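Local coordinates for protein mannan endo-1,6-alpha-mannosidase (Chaetomium thermophilum, PDB 6RY0) that probably cleaves alpha-1,6-mannosidic linkages as a family 76 glycosidase and takes part in transferring GPI-anchored glycoproteins into the fungal cell wall, at residues Gly206-Tyr218 with Glu408-Gly420. Sequence-based numbering, arbitrary orientation. Where two conformers were deposited one is given.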
loop_
_atom_site.group_PDB
_atom_site.type_symbol
_atom_site.label_atom_id
_atom_site.label_comp_id
_atom_site.label_asym_id
_atom_site.label_seq_id
_atom_site.Cartn_x
_atom_site.Cartn_y
_atom_site.Cartn_z
ATOM N N GLY A 206 -7.981 9.964 -0.886
ATOM C CA GLY A 206 -8.963 10.928 -1.366
ATOM C C GLY A 206 -9.625 10.497 -2.662
ATOM O O GLY A 206 -10.844 10.574 -2.819
ATOM N N ALA A 207 -8.823 10.016 -3.598
ATOM C CA ALA A 207 -9.356 9.584 -4.891
ATOM C C ALA A 207 -10.326 8.411 -4.711
ATOM O O ALA A 207 -11.376 8.339 -5.338
ATOM C CB ALA A 207 -8.219 9.221 -5.795
ATOM N N ARG A 208 -9.944 7.478 -3.857
ATOM C CA ARG A 208 -10.753 6.288 -3.614
ATOM C C ARG A 208 -12.011 6.613 -2.831
ATOM O O ARG A 208 -13.092 6.070 -3.111
ATOM C CB ARG A 208 -9.915 5.221 -2.900
ATOM C CG ARG A 208 -8.819 4.707 -3.813
ATOM C CD ARG A 208 -7.743 3.950 -3.091
ATOM N NE ARG A 208 -8.196 2.661 -2.619
ATOM C CZ ARG A 208 -7.424 1.841 -1.918
ATOM N NH1 ARG A 208 -6.172 2.177 -1.575
ATOM N NH2 ARG A 208 -7.899 0.665 -1.535
ATOM N N LEU A 209 -11.919 7.511 -1.863
ATOM C CA LEU A 209 -13.116 7.938 -1.136
ATOM C C LEU A 209 -14.061 8.672 -2.052
ATOM O O LEU A 209 -15.282 8.514 -1.939
ATOM C CB LEU A 209 -12.734 8.751 0.104
ATOM C CG LEU A 209 -12.206 7.904 1.258
ATOM C CD1 LEU A 209 -11.450 8.766 2.282
ATOM C CD2 LEU A 209 -13.340 7.133 1.934
ATOM N N ALA A 210 -13.531 9.487 -2.952
ATOM C CA ALA A 210 -14.387 10.147 -3.947
ATOM C C ALA A 210 -15.160 9.131 -4.768
ATOM O O ALA A 210 -16.371 9.230 -4.927
ATOM C CB ALA A 210 -13.563 11.024 -4.868
ATOM N N ARG A 211 -14.454 8.138 -5.304
ATOM C CA ARG A 211 -15.141 7.169 -6.147
ATOM C C ARG A 211 -16.205 6.391 -5.350
ATOM O O ARG A 211 -17.293 6.110 -5.848
ATOM C CB ARG A 211 -14.161 6.214 -6.821
ATOM C CG ARG A 211 -14.852 5.314 -7.837
ATOM C CD ARG A 211 -13.917 4.343 -8.493
ATOM N NE ARG A 211 -14.573 3.529 -9.504
ATOM C CZ ARG A 211 -15.050 2.302 -9.313
ATOM N NH1 ARG A 211 -15.012 1.721 -8.133
ATOM N NH2 ARG A 211 -15.546 1.618 -10.350
ATOM N N TYR A 212 -15.858 5.994 -4.140
ATOM C CA TYR A 212 -16.773 5.150 -3.388
ATOM C C TYR A 212 -18.018 5.932 -2.973
ATOM O O TYR A 212 -19.141 5.463 -3.104
ATOM C CB TYR A 212 -16.075 4.577 -2.148
ATOM C CG TYR A 212 -16.898 3.538 -1.419
ATOM C CD1 TYR A 212 -17.916 3.891 -0.552
ATOM C CD2 TYR A 212 -16.663 2.183 -1.618
ATOM C CE1 TYR A 212 -18.699 2.941 0.071
ATOM C CE2 TYR A 212 -17.442 1.209 -0.975
ATOM C CZ TYR A 212 -18.465 1.604 -0.136
ATOM O OH TYR A 212 -19.246 0.656 0.491
ATOM N N THR A 213 -17.807 7.106 -2.406
ATOM C CA THR A 213 -18.880 7.902 -1.797
ATOM C C THR A 213 -19.585 8.842 -2.743
ATOM O O THR A 213 -20.652 9.352 -2.398
ATOM C CB THR A 213 -18.352 8.743 -0.629
ATOM O OG1 THR A 213 -17.531 9.800 -1.133
ATOM C CG2 THR A 213 -17.641 7.947 0.449
ATOM N N LYS A 214 -18.954 9.156 -3.880
ATOM C CA LYS A 214 -19.414 10.142 -4.835
ATOM C C LYS A 214 -19.424 11.547 -4.220
ATOM O O LYS A 214 -20.181 12.413 -4.632
ATOM C CB LYS A 214 -20.766 9.764 -5.433
ATOM C CG LYS A 214 -20.686 8.368 -6.129
ATOM C CD LYS A 214 -22.037 7.827 -6.516
ATOM C CE LYS A 214 -21.964 6.451 -7.131
ATOM N NZ LYS A 214 -21.173 6.411 -8.382
ATOM N N ASN A 215 -18.592 11.778 -3.227
ATOM C CA ASN A 215 -18.464 13.096 -2.632
ATOM C C ASN A 215 -17.271 13.840 -3.223
ATOM O O ASN A 215 -16.128 13.390 -3.135
ATOM C CB ASN A 215 -18.335 12.962 -1.113
ATOM C CG ASN A 215 -18.294 14.277 -0.412
ATOM O OD1 ASN A 215 -17.269 14.965 -0.448
ATOM N ND2 ASN A 215 -19.338 14.613 0.279
ATOM N N ASN A 216 -17.530 14.986 -3.815
ATOM C CA ASN A 216 -16.496 15.692 -4.558
ATOM C C ASN A 216 -15.444 16.366 -3.702
ATOM O O ASN A 216 -14.385 16.687 -4.214
ATOM C CB ASN A 216 -17.107 16.750 -5.454
ATOM C CG ASN A 216 -17.826 16.169 -6.637
ATOM O OD1 ASN A 216 -17.593 15.039 -7.052
ATOM N ND2 ASN A 216 -18.712 16.960 -7.213
ATOM N N THR A 217 -15.697 16.585 -2.409
ATOM C CA THR A 217 -14.693 17.223 -1.587
ATOM C C THR A 217 -13.451 16.339 -1.460
ATOM O O THR A 217 -12.339 16.846 -1.426
ATOM C CB THR A 217 -15.275 17.638 -0.246
ATOM O OG1 THR A 217 -16.272 18.621 -0.512
ATOM C CG2 THR A 217 -14.204 18.201 0.685
ATOM N N TYR A 218 -13.654 15.021 -1.415
ATOM C CA TYR A 218 -12.514 14.123 -1.441
ATOM C C TYR A 218 -11.670 14.351 -2.701
ATOM O O TYR A 218 -10.431 14.373 -2.662
ATOM C CB TYR A 218 -12.951 12.661 -1.402
ATOM C CG TYR A 218 -13.649 12.217 -0.157
ATOM C CD1 TYR A 218 -13.006 12.218 1.081
ATOM C CD2 TYR A 218 -14.935 11.702 -0.208
ATOM C CE1 TYR A 218 -13.650 11.739 2.208
ATOM C CE2 TYR A 218 -15.584 11.244 0.934
ATOM C CZ TYR A 218 -14.938 11.249 2.126
ATOM O OH TYR A 218 -15.648 10.784 3.218
ATOM N N GLU A 408 -14.161 -8.985 -9.288
ATOM C CA GLU A 408 -14.981 -7.801 -9.379
ATOM C C GLU A 408 -14.082 -6.574 -9.266
ATOM O O GLU A 408 -13.105 -6.564 -8.520
ATOM C CB GLU A 408 -15.990 -7.818 -8.241
ATOM C CG GLU A 408 -16.999 -8.940 -8.368
ATOM C CD GLU A 408 -17.795 -8.795 -9.604
ATOM O OE1 GLU A 408 -18.342 -7.699 -9.816
ATOM O OE2 GLU A 408 -17.841 -9.769 -10.384
ATOM N N PRO A 409 -14.490 -5.481 -9.925
ATOM C CA PRO A 409 -13.804 -4.214 -9.687
ATOM C C PRO A 409 -14.135 -3.693 -8.295
ATOM O O PRO A 409 -15.109 -4.151 -7.666
ATOM C CB PRO A 409 -14.396 -3.318 -10.760
ATOM C CG PRO A 409 -15.783 -3.859 -10.967
ATOM C CD PRO A 409 -15.648 -5.334 -10.825
ATOM N N PRO A 410 -13.358 -2.715 -7.805
ATOM C CA PRO A 410 -13.716 -2.093 -6.529
ATOM C C PRO A 410 -15.171 -1.625 -6.550
ATOM O O PRO A 410 -15.621 -1.005 -7.523
ATOM C CB PRO A 410 -12.754 -0.895 -6.444
ATOM C CG PRO A 410 -11.729 -1.121 -7.471
ATOM C CD PRO A 410 -12.168 -2.109 -8.436
ATOM N N ALA A 411 -15.887 -1.905 -5.478
ATOM C CA ALA A 411 -17.264 -1.446 -5.321
ATOM C C ALA A 411 -17.280 0.048 -5.004
ATOM O O ALA A 411 -16.311 0.609 -4.468
ATOM C CB ALA A 411 -17.933 -2.209 -4.202
ATOM N N THR A 412 -18.406 0.670 -5.322
ATOM C CA THR A 412 -18.745 1.983 -4.810
ATOM C C THR A 412 -19.876 1.815 -3.789
ATOM O O THR A 412 -20.317 0.686 -3.508
ATOM C CB THR A 412 -19.188 2.946 -5.891
ATOM O OG1 THR A 412 -20.495 2.575 -6.337
ATOM C CG2 THR A 412 -18.210 3.018 -7.084
ATOM N N ASN A 413 -20.392 2.928 -3.262
ATOM C CA ASN A 413 -21.528 2.860 -2.376
ATOM C C ASN A 413 -22.791 2.335 -3.072
ATOM O O ASN A 413 -23.757 2.031 -2.398
ATOM C CB ASN A 413 -21.803 4.166 -1.629
ATOM C CG ASN A 413 -22.226 5.306 -2.509
ATOM O OD1 ASN A 413 -22.551 5.156 -3.693
ATOM N ND2 ASN A 413 -22.269 6.484 -1.898
ATOM N N GLU A 414 -22.784 2.182 -4.396
ATOM C CA GLU A 414 -23.925 1.586 -5.082
ATOM C C GLU A 414 -24.139 0.130 -4.682
ATOM O O GLU A 414 -25.285 -0.309 -4.557
ATOM C CB GLU A 414 -23.760 1.706 -6.596
ATOM C CG GLU A 414 -23.932 3.120 -7.081
ATOM C CD GLU A 414 -23.859 3.258 -8.593
ATOM O OE1 GLU A 414 -23.695 2.234 -9.297
ATOM O OE2 GLU A 414 -23.946 4.403 -9.087
ATOM N N THR A 415 -23.056 -0.613 -4.485
ATOM C CA THR A 415 -23.146 -2.028 -4.144
ATOM C C THR A 415 -22.360 -2.413 -2.887
ATOM O O THR A 415 -22.479 -3.532 -2.413
ATOM C CB THR A 415 -22.720 -2.955 -5.312
ATOM O OG1 THR A 415 -21.320 -2.823 -5.530
ATOM C CG2 THR A 415 -23.481 -2.629 -6.602
ATOM N N GLY A 416 -21.558 -1.509 -2.350
ATOM C CA GLY A 416 -20.788 -1.822 -1.166
ATOM C C GLY A 416 -21.699 -2.062 0.026
ATOM O O GLY A 416 -22.877 -1.688 0.043
ATOM N N ILE A 417 -21.132 -2.678 1.053
ATOM C CA ILE A 417 -21.862 -3.020 2.264
ATOM C C ILE A 417 -21.351 -2.308 3.517
ATOM O O ILE A 417 -21.972 -2.414 4.565
ATOM C CB ILE A 417 -21.909 -4.546 2.516
ATOM C CG1 ILE A 417 -20.494 -5.109 2.670
ATOM C CG2 ILE A 417 -22.652 -5.242 1.386
ATOM C CD1 ILE A 417 -20.450 -6.565 3.104
ATOM N N SER A 418 -20.275 -1.525 3.401
ATOM C CA SER A 418 -19.750 -0.831 4.563
ATOM C C SER A 418 -20.598 0.406 4.864
ATOM O O SER A 418 -21.585 0.699 4.159
ATOM C CB SER A 418 -18.260 -0.532 4.349
ATOM O OG SER A 418 -17.661 -0.062 5.544
ATOM N N ARG A 419 -20.250 1.081 5.947
ATOM C CA ARG A 419 -20.946 2.279 6.413
ATOM C C ARG A 419 -19.897 3.300 6.810
ATOM O O ARG A 419 -18.819 2.947 7.331
ATOM C CB ARG A 419 -21.880 1.977 7.595
ATOM C CG ARG A 419 -22.987 0.984 7.245
ATOM C CD ARG A 419 -23.906 0.704 8.440
ATOM N NE ARG A 419 -23.257 0.028 9.561
ATOM C CZ ARG A 419 -23.043 -1.282 9.648
ATOM N NH1 ARG A 419 -23.374 -2.106 8.663
ATOM N NH2 ARG A 419 -22.465 -1.768 10.728
ATOM N N GLY A 420 -20.206 4.570 6.551
ATOM C CA GLY A 420 -19.334 5.671 6.902
ATOM C C GLY A 420 -19.737 6.369 8.188
ATOM O O GLY A 420 -20.567 5.884 8.946
HETATM O O HOH W 1 -15.020 2.769 -5.539
HETATM O O HOH W 2 -17.187 -0.625 -9.804
HETATM O O HOH W 3 -21.491 1.710 1.656
#
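The ring of Tyr-212 lies flat under the backbone of 408-420: the peptide joining Thr-412 to Asn-413 sits over its centre on one face, with Asn-413 N 3.7 Å above the plane. At its edge, in plane, a water lies 2.7 Å from Tyr-212 OH and donates to Ser-418 O, while Leu-156 and Met-138 of neighbouring helices also touch this side chain. With CG anti to the backbone N (chi1 -172°), the ring runs out from the helix beneath the loop, and OH ends 3.4 Å from Gly-416 CA, where a side chain on that residue would collide with the hydroxyl. A leucine in place of Tyr-212 would probably strip the peptide of its flat support and leave the bridging water without its hydroxyl partner.

The guanidinium of Arg-211 carries Thr-412 CG2 over one face and meets Pro-410 O at its edge. NH1 donates to that oxygen over 2.9 Å, nearly straight at 164°, although it comes from above the carbonyl plane. An extended chain from CG to NE gives arginine this reach; two waters link NH1 to Ala-411 O and NH2 to Pro-410 O, and Asn-276 takes NE.

Near the helix terminus, Asn-413 N donates to Tyr-212 O (2.8 Å), a carbonyl in the last turn. Thr-412 OG1 accepts from Glu-414 N in an ST turn, a role suited to threonine's short hydroxyl, while its methyl packs against Arg-211. Farther out, Lys-214 NZ makes a long salt bridge of 3.5 Å with Glu-414 OE2.

The whole is a loop docked on a helix C-terminus: the irregular chain following helix 389-401 is fastened across the end of helix 196-213 in this all-alpha family 76 fold, whose helices are joined by long loops, away from the calcium site.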